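Local atomic coordinates of uncharacterized protein (Aeromonas hydrophila J-1, PDB entry 6R1J), a protein that is the C component of the tripartite alpha-pore-forming toxin AHL, held here in its soluble form and probably contributing to pore assembly on target membranes. Residues S219-G222 with N223-L227. The protein carries 3 engineered substitutions. Sequence-based numbering, arbitrary orientation. Where two conformers were deposited one is given.
With NA (sodium ion), chain C.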
loop_
_atom_site.group_PDB
_atom_site.type_symbol
_atom_site.label_atom_id
_atom_site.label_comp_id
_atom_site.label_asym_id
_atom_site.label_seq_id
_atom_site.Cartn_x
_atom_site.Cartn_y
_atom_site.Cartn_z
ATOM N N SER A 219 0.539 9.714 27.737
ATOM C CA SER A 219 -0.121 11.022 27.836
ATOM C C SER A 219 -1.434 10.850 28.634
ATOM O O SER A 219 -1.741 11.711 29.488
ATOM C CB SER A 219 -0.343 11.631 26.465
ATOM O OG SER A 219 -1.165 12.758 26.575
ATOM N N LYS A 220 -2.165 9.760 28.409
ATOM C CA LYS A 220 -3.457 9.513 29.133
ATOM C C LYS A 220 -3.135 9.379 30.621
ATOM O O LYS A 220 -3.770 10.038 31.420
ATOM C CB LYS A 220 -4.171 8.297 28.528
ATOM C CG LYS A 220 -5.572 8.081 29.086
ATOM C CD LYS A 220 -6.368 6.967 28.440
ATOM C CE LYS A 220 -7.837 7.030 28.862
ATOM N NZ LYS A 220 -8.002 7.118 30.344
ATOM N N VAL A 221 -2.052 8.684 30.963
ATOM C CA VAL A 221 -1.626 8.496 32.376
ATOM C C VAL A 221 -1.343 9.866 33.012
ATOM O O VAL A 221 -1.811 10.116 34.140
ATOM C CB VAL A 221 -0.466 7.498 32.462
ATOM C CG1 VAL A 221 0.310 7.632 33.746
ATOM C CG2 VAL A 221 -0.958 6.066 32.249
ATOM N N GLY A 222 -0.554 10.717 32.357
ATOM C CA GLY A 222 -0.324 12.104 32.798
ATOM C C GLY A 222 -1.614 12.889 32.970
ATOM O O GLY A 222 -1.743 13.579 33.993
ATOM N N ASN A 223 -2.566 12.782 32.049
ATOM C CA ASN A 223 -3.855 13.521 32.143
ATOM C C ASN A 223 -4.599 13.054 33.416
ATOM O O ASN A 223 -5.118 13.901 34.172
ATOM C CB ASN A 223 -4.723 13.356 30.886
ATOM C CG ASN A 223 -4.123 13.947 29.619
ATOM O OD1 ASN A 223 -3.279 14.844 29.675
ATOM N ND2 ASN A 223 -4.539 13.447 28.466
ATOM N N THR A 224 -4.693 11.749 33.641
ATOM C CA THR A 224 -5.378 11.211 34.857
ATOM C C THR A 224 -4.656 11.712 36.111
ATOM O O THR A 224 -5.328 12.047 37.067
ATOM C CB THR A 224 -5.383 9.691 34.867
ATOM O OG1 THR A 224 -6.053 9.344 33.653
ATOM C CG2 THR A 224 -6.033 9.073 36.097
ATOM N N ILE A 225 -3.327 11.712 36.134
ATOM C CA ILE A 225 -2.578 12.215 37.312
ATOM C C ILE A 225 -2.977 13.667 37.511
ATOM O O ILE A 225 -3.192 14.042 38.678
ATOM C CB ILE A 225 -1.063 12.051 37.199
ATOM C CG1 ILE A 225 -0.636 10.594 37.248
ATOM C CG2 ILE A 225 -0.353 12.817 38.301
ATOM C CD1 ILE A 225 0.790 10.377 36.847
ATOM N N SER A 226 -3.162 14.440 36.430
ATOM C CA SER A 226 -3.530 15.871 36.563
ATOM C C SER A 226 -4.960 15.998 37.117
ATOM O O SER A 226 -5.239 16.875 37.956
ATOM C CB SER A 226 -3.340 16.633 35.246
ATOM O OG SER A 226 -3.697 17.978 35.455
ATOM N N LEU A 227 -5.901 15.208 36.645
ATOM C CA LEU A 227 -7.280 15.255 37.183
ATOM C C LEU A 227 -7.243 14.850 38.672
ATOM O O LEU A 227 -7.920 15.499 39.485
ATOM C CB LEU A 227 -8.174 14.321 36.366
ATOM C CG LEU A 227 -8.396 14.653 34.891
ATOM C CD1 LEU A 227 -9.205 13.535 34.223
ATOM C CD2 LEU A 227 -9.095 15.993 34.739
HETATM NA NA NA C . -4.908 6.802 33.111
#
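Thr224 folds its side chain back against the preceding turn of helix 163-236, where the carbonyl of Lys220 and a sodium ion meet its hydroxyl. From its CB, 3.4 Å from the sodium ion and near Val221 O, the chain forks. The oxygen branch stands beside the residue's own backbone N (chi1 -58°), and this turn carries OG1 back to Lys220 O, to which it donates a long hydrogen bond of 3.3 Å. That donor sits well above the carbonyl plane, 43° out of it, whereas Thr224 N, 3.0 Å from the same Lys220 O, comes in nearly straight along the bond. One carbonyl therefore accepts two hydrogens, and with its proton directed there, OG1 would offer a lone pair to the sodium ion 2.8 Å away. The methyl CG2, the other branch, lies 3.9 Å from the sodium; the Thr224 side chain also packs on Glu257 and Leu261 of helix 244-264. Asp264 of that helix is the second metal ligand. Lys220, long and flexible enough to reach over, sends NZ to a hydrogen bond with the same carboxylate. Val221 and Ile225, one turn apart, suit the buried side: Val221 CG1 meets Ile225 CD1 at 4.2 Å, the two chains crossing obliquely, while Val221 CG2 borders the ion at 4.1 Å. The sodium links the Thr224 hydroxyl to Asp264, and Lys220 hydrogen-bonds the same carboxylate, so helices 163-236 and 244-264 are joined twice; the two positive charges would probably favour that carboxylate's ionised form.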